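Local coordinates for type IV pilus assembly protein PilF (Pseudomonas aeruginosa, PDB 2HO1) that serves the type IV pilus as an outer membrane lipoprotein of TPR repeats, essential for localizing PilQ in the outer membrane and assembling it into secretins, at residues 39-42 with 43-47; 46-50 with 51-55; 147-150 with 151-154. All coordinates share one frame; numbering follows the deposited sequence.

Interaction 1. Residues 39-42 with 43-47; sequences AYIQ and LGLGY
The amide of Gln42 meets Leu45 at its NE2 end, with Leu45 CD1 standing 4.1 Å from NE2 and well out of the amide plane, a van der Waals approach rather than one in the plane of the amide. The bend of the Gln42 chain at its second torsion (chi2 -61°) turns the amide toward Leu45. Next to it, Ile41 and Leu45 lie side by side and point the same way, Ile41 CG2 being 4.2 Å from Leu45 CD1. The branch of Leu45 also presses on backbone, with its CG 3.3 Å from Ile41 O. Both residues reach helix 71-83, Ile41 through Asp72 and Ala73 and Leu45 through Ala76. The ring of Tyr40 leaves the helix on another side and packs on Lys62 and Ala63 of helix 57-66. This is the first helix of the repeat assigned as TPR 1, and the sequence around Leu43, Gly44 and Tyr47 follows the Leu-Gly-x-x-Tyr pattern of TPR helix A. Gly44 is buried and without a side chain, and its N bonds Tyr40 O at 2.8 Å. The other i to i+4 backbone bonds of the contact, from Leu43 N to Ala39 O, Leu45 N to Ile41 O and Gly46 N to Gln42 O, are each 2.9 Å long.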
ATOM      1  N   ALA A  39      -4.260   6.733 -31.786  1.00 42.40           N
ATOM      2  CA  ALA A  39      -5.275   7.630 -32.319  1.00 40.74           C
ATOM      3  C   ALA A  39      -6.687   7.056 -32.054  1.00 38.72           C
ATOM      4  O   ALA A  39      -7.578   7.753 -31.558  1.00 36.78           O
ATOM      5  CB  ALA A  39      -5.043   7.826 -33.824  1.00 41.52           C
ATOM      6  N   TYR A  40      -6.873   5.793 -32.408  1.00 38.01           N
ATOM      7  CA  TYR A  40      -8.138   5.094 -32.189  1.00 38.33           C
ATOM      8  C   TYR A  40      -8.502   5.059 -30.706  1.00 39.04           C
ATOM      9  O   TYR A  40      -9.689   5.235 -30.337  1.00 37.51           O
ATOM     10  CB  TYR A  40      -8.046   3.669 -32.716  1.00 42.31           C
ATOM     11  CG  TYR A  40      -8.208   3.592 -34.200  1.00 44.32           C
ATOM     12  CD1 TYR A  40      -9.289   4.210 -34.816  1.00 45.94           C
ATOM     13  CD2 TYR A  40      -7.271   2.930 -34.999  1.00 45.19           C
ATOM     14  CE1 TYR A  40      -9.439   4.183 -36.186  1.00 47.41           C
ATOM     15  CE2 TYR A  40      -7.411   2.894 -36.371  1.00 48.13           C
ATOM     16  CZ  TYR A  40      -8.501   3.527 -36.962  1.00 48.48           C
ATOM     17  OH  TYR A  40      -8.660   3.518 -38.330  1.00 50.90           O
ATOM     18  N   ILE A  41      -7.495   4.842 -29.847  1.00 37.51           N
ATOM     19  CA  ILE A  41      -7.766   4.832 -28.413  1.00 37.69           C
ATOM     20  C   ILE A  41      -8.264   6.223 -27.998  1.00 38.03           C
ATOM     21  O   ILE A  41      -9.207   6.342 -27.195  1.00 37.78           O
ATOM     22  CB  ILE A  41      -6.509   4.430 -27.599  1.00 37.94           C
ATOM     23  CG1 ILE A  41      -6.206   2.948 -27.855  1.00 35.16           C
ATOM     24  CG2 ILE A  41      -6.732   4.669 -26.098  1.00 37.20           C
ATOM     25  CD1 ILE A  41      -4.840   2.526 -27.399  1.00 34.99           C
ATOM     26  N   GLN A  42      -7.674   7.279 -28.566  1.00 35.42           N
ATOM     27  CA  GLN A  42      -8.112   8.628 -28.212  1.00 37.17           C
ATOM     28  C   GLN A  42      -9.537   8.893 -28.709  1.00 35.83           C
ATOM     29  O   GLN A  42     -10.329   9.535 -28.017  1.00 35.13           O
ATOM     30  CB  GLN A  42      -7.179   9.686 -28.815  1.00 39.50           C
ATOM     31  CG  GLN A  42      -5.803   9.766 -28.179  1.00 42.34           C
ATOM     32  CD  GLN A  42      -5.873  10.120 -26.718  1.00 45.72           C
ATOM     33  OE1 GLN A  42      -6.311  11.207 -26.351  1.00 49.64           O
ATOM     34  NE2 GLN A  42      -5.443   9.200 -25.866  1.00 47.46           N
ATOM     35  N   LEU A  43      -9.838   8.406 -29.912  1.00 35.94           N
ATOM     36  CA  LEU A  43     -11.153   8.581 -30.516  1.00 36.55           C
ATOM     37  C   LEU A  43     -12.179   7.902 -29.608  1.00 36.93           C
ATOM     38  O   LEU A  43     -13.210   8.481 -29.286  1.00 39.52           O
ATOM     39  CB  LEU A  43     -11.177   7.955 -31.915  1.00 35.15           C
ATOM     40  CG  LEU A  43     -12.484   8.136 -32.709  1.00 38.53           C
ATOM     41  CD1 LEU A  43     -12.946   9.590 -32.705  1.00 38.92           C
ATOM     42  CD2 LEU A  43     -12.262   7.664 -34.125  1.00 39.22           C
ATOM     43  N   GLY A  44     -11.865   6.672 -29.203  1.00 38.28           N
ATOM     44  CA  GLY A  44     -12.718   5.914 -28.292  1.00 37.79           C
ATOM     45  C   GLY A  44     -12.973   6.663 -26.991  1.00 38.27           C
ATOM     46  O   GLY A  44     -14.117   6.820 -26.563  1.00 37.46           O
ATOM     47  N   LEU A  45     -11.915   7.154 -26.362  1.00 39.06           N
ATOM     48  CA  LEU A  45     -12.075   7.888 -25.112  1.00 39.11           C
ATOM     49  C   LEU A  45     -12.876   9.166 -25.312  1.00 39.89           C
ATOM     50  O   LEU A  45     -13.500   9.650 -24.370  1.00 40.69           O
ATOM     51  CB  LEU A  45     -10.713   8.231 -24.506  1.00 38.70           C
ATOM     52  CG  LEU A  45      -9.863   7.050 -24.001  1.00 40.61           C
ATOM     53  CD1 LEU A  45      -8.455   7.566 -23.652  1.00 42.43           C
ATOM     54  CD2 LEU A  45     -10.512   6.402 -22.777  1.00 40.75           C
ATOM     55  N   GLY A  46     -12.845   9.720 -26.531  1.00 39.02           N
ATOM     56  CA  GLY A  46     -13.599  10.933 -26.802  1.00 36.76           C
ATOM     57  C   GLY A  46     -15.093  10.629 -26.846  1.00 37.72           C
ATOM     58  O   GLY A  46     -15.916  11.402 -26.343  1.00 35.38           O
ATOM     59  N   TYR A  47     -15.450   9.523 -27.485  1.00 38.25           N
ATOM     60  CA  TYR A  47     -16.841   9.101 -27.525  1.00 41.39           C
ATOM     61  C   TYR A  47     -17.369   8.858 -26.114  1.00 42.11           C
ATOM     62  O   TYR A  47     -18.467   9.288 -25.768  1.00 44.85           O
ATOM     63  CB  TYR A  47     -16.988   7.843 -28.375  1.00 42.28           C
ATOM     64  CG  TYR A  47     -16.955   8.103 -29.863  1.00 43.40           C
ATOM     65  CD1 TYR A  47     -17.740   9.092 -30.432  1.00 46.92           C
ATOM     66  CD2 TYR A  47     -16.141   7.355 -30.699  1.00 46.64           C
ATOM     67  CE1 TYR A  47     -17.716   9.329 -31.788  1.00 47.57           C
ATOM     68  CE2 TYR A  47     -16.110   7.586 -32.057  1.00 47.11           C
ATOM     69  CZ  TYR A  47     -16.899   8.574 -32.597  1.00 48.69           C
ATOM     70  OH  TYR A  47     -16.872   8.807 -33.949  1.00 52.71           O
TER

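Interaction 2. Residues 46-50 with 51-55; sequences GYLQR and GNTEQ
Leu48 O is gripped from two directions, by Gly51 N at 3.0 Å and by a water that donates to it at 2.6 Å. Gly51 N stands above the carbonyl plane, 64° out of it and not on a lone pair, although its own N-H points fairly straight at the oxygen. The same water lies 2.9 Å from Thr53 OG1 and so bridges the last helical turn to the loop. One residue back, Tyr47 O receives a weak, bent bond of 2.8 Å from Asn52 N. Together with the positive phi of Gly51 (88°), these two backward bonds form a Schellman motif that ends helix 33-49 and turns the chain toward helix 57-66, as expected between the two helices of a TPR unit; this one is assigned as TPR 1. Asn52 then sits at the centre of an inverse gamma turn, in which Thr53 N makes a weak bond to Gly51 O. Past the turn, Gln55 crosses the Tyr47 side chain at about a right angle. Its CB lies 4.2 Å above one face of the ring, offset toward the rim. Because the Gln55 chain runs extended beyond CG, OE1 stays on that same side of the ring but beyond its rim, 3.8 Å from Tyr47 CE1, with ring and amide planes 54° apart. On another side of the turn Leu48 CD2 touches Thr53 CG2 at 4.2 Å, and both side chains rest on Val80 of helix 71-83.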
ATOM      1  N   GLY A  46     -12.845   9.720 -26.531  1.00 39.02           N
ATOM      2  CA  GLY A  46     -13.599  10.933 -26.802  1.00 36.76           C
ATOM      3  C   GLY A  46     -15.093  10.629 -26.846  1.00 37.72           C
ATOM      4  O   GLY A  46     -15.916  11.402 -26.343  1.00 35.38           O
ATOM      5  N   TYR A  47     -15.450   9.523 -27.485  1.00 38.25           N
ATOM      6  CA  TYR A  47     -16.841   9.101 -27.525  1.00 41.39           C
ATOM      7  C   TYR A  47     -17.369   8.858 -26.114  1.00 42.11           C
ATOM      8  O   TYR A  47     -18.467   9.288 -25.768  1.00 44.85           O
ATOM      9  CB  TYR A  47     -16.988   7.843 -28.375  1.00 42.28           C
ATOM     10  CG  TYR A  47     -16.955   8.103 -29.863  1.00 43.40           C
ATOM     11  CD1 TYR A  47     -17.740   9.092 -30.432  1.00 46.92           C
ATOM     12  CD2 TYR A  47     -16.141   7.355 -30.699  1.00 46.64           C
ATOM     13  CE1 TYR A  47     -17.716   9.329 -31.788  1.00 47.57           C
ATOM     14  CE2 TYR A  47     -16.110   7.586 -32.057  1.00 47.11           C
ATOM     15  CZ  TYR A  47     -16.899   8.574 -32.597  1.00 48.69           C
ATOM     16  OH  TYR A  47     -16.872   8.807 -33.949  1.00 52.71           O
ATOM     17  N   LEU A  48     -16.563   8.199 -25.286  1.00 41.49           N
ATOM     18  CA  LEU A  48     -16.934   7.919 -23.902  1.00 41.73           C
ATOM     19  C   LEU A  48     -17.174   9.210 -23.133  1.00 44.02           C
ATOM     20  O   LEU A  48     -18.170   9.380 -22.428  1.00 43.22           O
ATOM     21  CB  LEU A  48     -15.804   7.183 -23.201  1.00 42.43           C
ATOM     22  CG  LEU A  48     -15.894   5.685 -22.997  1.00 44.75           C
ATOM     23  CD1 LEU A  48     -14.604   5.218 -22.358  1.00 43.39           C
ATOM     24  CD2 LEU A  48     -17.088   5.353 -22.126  1.00 41.96           C
ATOM     25  N   GLN A  49     -16.216  10.117 -23.247  1.00 43.80           N
ATOM     26  CA  GLN A  49     -16.288  11.394 -22.570  1.00 45.61           C
ATOM     27  C   GLN A  49     -17.517  12.212 -23.000  1.00 45.09           C
ATOM     28  O   GLN A  49     -18.059  12.977 -22.220  1.00 45.58           O
ATOM     29  CB  GLN A  49     -14.967  12.128 -22.850  1.00 49.10           C
ATOM     30  CG  GLN A  49     -14.968  13.629 -22.742  1.00 54.48           C
ATOM     31  CD  GLN A  49     -13.730  14.238 -23.413  1.00 58.02           C
ATOM     32  OE1 GLN A  49     -13.776  15.363 -23.904  1.00 60.68           O
ATOM     33  NE2 GLN A  49     -12.622  13.491 -23.436  1.00 58.47           N
ATOM     34  N   ARG A  50     -17.939  12.028 -24.250  0.50 45.50           N
ATOM     35  CA  ARG A  50     -19.081  12.739 -24.814  0.50 45.89           C
ATOM     36  C   ARG A  50     -20.404  12.046 -24.466  0.50 46.62           C
ATOM     37  O   ARG A  50     -21.479  12.500 -24.868  0.50 46.74           O
ATOM     38  CB  ARG A  50     -18.936  12.853 -26.349  0.50 45.46           C
ATOM     39  CG  ARG A  50     -17.782  13.775 -26.835  0.50 46.63           C
ATOM     40  CD  ARG A  50     -17.822  14.043 -28.371  0.50 47.00           C
ATOM     41  NE  ARG A  50     -17.235  12.970 -29.187  0.50 45.59           N
ATOM     42  CZ  ARG A  50     -15.996  12.992 -29.672  0.50 45.18           C
ATOM     43  NH1 ARG A  50     -15.210  14.028 -29.433  0.50 44.90           N
ATOM     44  NH2 ARG A  50     -15.534  11.976 -30.386  0.50 44.67           N
ATOM     45  N   GLY A  51     -20.323  10.945 -23.722  1.00 46.61           N
ATOM     46  CA  GLY A  51     -21.521  10.221 -23.346  1.00 44.80           C
ATOM     47  C   GLY A  51     -21.932   9.181 -24.391  1.00 44.33           C
ATOM     48  O   GLY A  51     -22.880   8.437 -24.161  1.00 44.68           O
ATOM     49  N   ASN A  52     -21.255   9.114 -25.539  1.00 43.26           N
ATOM     50  CA  ASN A  52     -21.625   8.103 -26.547  1.00 44.32           C
ATOM     51  C   ASN A  52     -20.918   6.787 -26.251  1.00 43.29           C
ATOM     52  O   ASN A  52     -20.119   6.292 -27.052  1.00 42.63           O
ATOM     53  CB  ASN A  52     -21.239   8.546 -27.953  1.00 47.12           C
ATOM     54  CG  ASN A  52     -21.680   9.943 -28.252  1.00 50.63           C
ATOM     55  OD1 ASN A  52     -20.893  10.900 -28.147  1.00 53.94           O
ATOM     56  ND2 ASN A  52     -22.944  10.088 -28.619  1.00 51.63           N
ATOM     57  N   THR A  53     -21.253   6.208 -25.103  1.00 42.83           N
ATOM     58  CA  THR A  53     -20.648   4.976 -24.615  1.00 40.66           C
ATOM     59  C   THR A  53     -20.537   3.822 -25.591  1.00 41.43           C
ATOM     60  O   THR A  53     -19.447   3.286 -25.838  1.00 35.49           O
ATOM     61  CB  THR A  53     -21.407   4.543 -23.393  1.00 42.39           C
ATOM     62  OG1 THR A  53     -21.461   5.662 -22.500  1.00 41.58           O
ATOM     63  CG2 THR A  53     -20.738   3.356 -22.723  1.00 41.00           C
ATOM     64  N   GLU A  54     -21.680   3.444 -26.144  1.00 42.87           N
ATOM     65  CA  GLU A  54     -21.756   2.355 -27.108  1.00 45.81           C
ATOM     66  C   GLU A  54     -20.901   2.618 -28.362  1.00 46.40           C
ATOM     67  O   GLU A  54     -20.263   1.695 -28.870  1.00 48.95           O
ATOM     68  CB  GLU A  54     -23.243   2.112 -27.459  1.00 47.74           C
ATOM     69  CG  GLU A  54     -23.562   0.914 -28.366  1.00 50.75           C
ATOM     70  CD  GLU A  54     -23.032  -0.420 -27.857  1.00 53.37           C
ATOM     71  OE1 GLU A  54     -22.920  -0.615 -26.618  1.00 54.53           O
ATOM     72  OE2 GLU A  54     -22.739  -1.299 -28.708  1.00 55.52           O
ATOM     73  N   GLN A  55     -20.852   3.863 -28.845  1.00 46.96           N
ATOM     74  CA  GLN A  55     -20.054   4.195 -30.050  1.00 45.46           C
ATOM     75  C   GLN A  55     -18.548   4.061 -29.856  1.00 42.87           C
ATOM     76  O   GLN A  55     -17.813   3.885 -30.821  1.00 41.11           O
ATOM     77  CB  GLN A  55     -20.310   5.627 -30.507  1.00 49.34           C
ATOM     78  CG  GLN A  55     -21.628   5.844 -31.195  1.00 57.95           C
ATOM     79  CD  GLN A  55     -22.027   7.312 -31.184  1.00 61.43           C
ATOM     80  OE1 GLN A  55     -21.323   8.160 -31.747  1.00 61.76           O
ATOM     81  NE2 GLN A  55     -23.157   7.622 -30.523  1.00 62.40           N
TER
HETATM   82  O   HOH W   1     -19.661   7.548 -21.237  1.00 39.64           O

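Interaction 3. Residues 147-150 with 151-154; sequences LGLV and SLQM
Between Leu147 and Met154 the backbone keeps its i to i+4 bonding, and the bonds weaken toward the end of helix 140-153: Ser151 N to Leu147 O is a sound 3.0 Å, while Met154 N to Val150 O is bent and weak. Leu147 O has a second close neighbour in the hydroxyl of Ser151. With OG beside its own backbone N (chi1 -70°), the serine folds its oxygen back along the helix to 2.9 Å from Leu147 O. Gln159 OE1 on helix 157-170 is a second acceptor within hydrogen-bonding distance of the same hydroxyl, and which of the two receives its one proton is not settled. Ser151 and Leu152 also pack on Ala160, so the contact joins the two helices of the repeat assigned as TPR 4. On a different flank, the selenomethionine Met154 runs alongside Val150, its SE 4.0 Å from Val150 CG1 and its CG 3.2 Å from Val150 O. Val150 in turn reaches Tyr116 and Ala124 of two preceding helices. Leu149 and Leu152 touch more loosely through their CD2 atoms. Leu149 O accepts Gln153 N at 3.3 Å, and a water donates to it at 3.1 Å. The same water accepts from NE2 of Gln153, whose chain bends at its second torsion (chi2 -47°). Polar atoms near the helix end are thus satisfied in two ways, the buried Ser151 hydroxyl by groups of the protein and the Leu149 carbonyl partly by water.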
ATOM      1  N   LEU A 147      -8.523   4.560  -1.442  1.00 30.98           N
ATOM      2  CA  LEU A 147      -8.108   3.744  -0.307  1.00 29.09           C
ATOM      3  C   LEU A 147      -8.925   4.181   0.901  1.00 29.51           C
ATOM      4  O   LEU A 147      -9.341   3.356   1.722  1.00 30.28           O
ATOM      5  CB  LEU A 147      -6.602   3.917  -0.061  1.00 25.65           C
ATOM      6  CG  LEU A 147      -5.738   3.097  -1.037  1.00 27.39           C
ATOM      7  CD1 LEU A 147      -4.252   3.532  -0.934  1.00 26.66           C
ATOM      8  CD2 LEU A 147      -5.871   1.609  -0.733  1.00 23.95           C
ATOM      9  N   GLY A 148      -9.157   5.485   1.023  1.00 30.44           N
ATOM     10  CA  GLY A 148      -9.977   5.983   2.126  1.00 29.43           C
ATOM     11  C   GLY A 148     -11.438   5.537   2.026  1.00 30.98           C
ATOM     12  O   GLY A 148     -12.040   5.105   3.009  1.00 33.23           O
ATOM     13  N   LEU A 149     -12.023   5.615   0.839  1.00 31.34           N
ATOM     14  CA  LEU A 149     -13.412   5.197   0.703  1.00 33.53           C
ATOM     15  C   LEU A 149     -13.550   3.698   0.989  1.00 34.47           C
ATOM     16  O   LEU A 149     -14.479   3.290   1.698  1.00 35.62           O
ATOM     17  CB  LEU A 149     -13.945   5.553  -0.693  1.00 33.22           C
ATOM     18  CG  LEU A 149     -14.081   7.055  -0.986  1.00 31.21           C
ATOM     19  CD1 LEU A 149     -14.186   7.256  -2.475  1.00 32.97           C
ATOM     20  CD2 LEU A 149     -15.289   7.667  -0.289  1.00 32.40           C
ATOM     21  N   VAL A 150     -12.630   2.879   0.463  1.00 35.67           N
ATOM     22  CA  VAL A 150     -12.669   1.432   0.709  1.00 32.16           C
ATOM     23  C   VAL A 150     -12.514   1.180   2.214  1.00 34.35           C
ATOM     24  O   VAL A 150     -13.167   0.299   2.779  1.00 34.39           O
ATOM     25  CB  VAL A 150     -11.535   0.687  -0.078  1.00 34.75           C
ATOM     26  CG1 VAL A 150     -11.411  -0.774   0.385  1.00 31.27           C
ATOM     27  CG2 VAL A 150     -11.817   0.747  -1.591  1.00 32.20           C
ATOM     28  N   SER A 151     -11.665   1.958   2.883  1.00 34.23           N
ATOM     29  CA  SER A 151     -11.474   1.770   4.311  1.00 35.73           C
ATOM     30  C   SER A 151     -12.781   2.020   5.069  1.00 38.61           C
ATOM     31  O   SER A 151     -13.079   1.345   6.079  1.00 37.95           O
ATOM     32  CB  SER A 151     -10.362   2.693   4.836  1.00 35.24           C
ATOM     33  OG  SER A 151      -9.102   2.266   4.361  1.00 36.23           O
ATOM     34  N   LEU A 152     -13.555   2.997   4.595  1.00 40.67           N
ATOM     35  CA  LEU A 152     -14.840   3.297   5.211  1.00 41.33           C
ATOM     36  C   LEU A 152     -15.716   2.054   5.212  1.00 43.28           C
ATOM     37  O   LEU A 152     -16.250   1.655   6.245  1.00 44.80           O
ATOM     38  CB  LEU A 152     -15.543   4.420   4.448  1.00 39.61           C
ATOM     39  CG  LEU A 152     -15.626   5.793   5.110  1.00 36.70           C
ATOM     40  CD1 LEU A 152     -14.537   5.972   6.141  1.00 36.74           C
ATOM     41  CD2 LEU A 152     -15.558   6.881   4.063  1.00 34.57           C
ATOM     42  N   GLN A 153     -15.837   1.433   4.044  1.00 42.90           N
ATOM     43  CA  GLN A 153     -16.644   0.235   3.886  1.00 44.10           C
ATOM     44  C   GLN A 153     -16.122  -0.966   4.652  1.00 44.84           C
ATOM     45  O   GLN A 153     -16.849  -1.931   4.859  1.00 47.36           O
ATOM     46  CB  GLN A 153     -16.784  -0.122   2.407  1.00 42.56           C
ATOM     47  CG  GLN A 153     -17.539   0.948   1.606  1.00 44.12           C
ATOM     48  CD  GLN A 153     -18.822   1.393   2.304  1.00 45.46           C
ATOM     49  OE1 GLN A 153     -19.624   0.571   2.717  1.00 46.22           O
ATOM     50  NE2 GLN A 153     -19.004   2.699   2.442  1.00 45.94           N
HETATM   51  N   MSE A 154     -14.867  -0.920   5.069  1.00 44.92           N
HETATM   52  CA  MSE A 154     -14.289  -2.005   5.841  1.00 44.27           C
HETATM   53  C   MSE A 154     -14.410  -1.664   7.319  1.00 43.49           C
HETATM   54  O   MSE A 154     -13.813  -2.320   8.172  1.00 44.71           O
HETATM   55  CB  MSE A 154     -12.816  -2.206   5.482  1.00 45.36           C
HETATM   56  CG  MSE A 154     -12.553  -2.625   4.034  1.00 48.63           C
HETATM   57 SE   MSE A 154     -10.642  -2.775   3.725  1.00 58.10          SE
HETATM   58  CE  MSE A 154     -10.672  -4.237   2.532  1.00 46.54           C
TER
HETATM   59  O   HOH W   2     -17.149   4.696   1.070  1.00 41.97           O

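Overall arrangement
From the N terminus, interaction 1 joins two successive turns midway along helix 33-49. Interaction 2 begins on the stretch where interaction 1 ends: they share Gly46 and Tyr47, and their centres are 9 Å apart. It closes the turn from helix 33-49 toward helix 57-66, and both contacts also face helix 71-83. Interaction 3 follows in series, without nesting or crossing, at the end of helix 140-153. It lies on the opposite side of the chain's centre, about 30 Å from interaction 2 centre to centre, and belongs with helices 105-117, 121-131 and 157-170, further along the TPR superhelix.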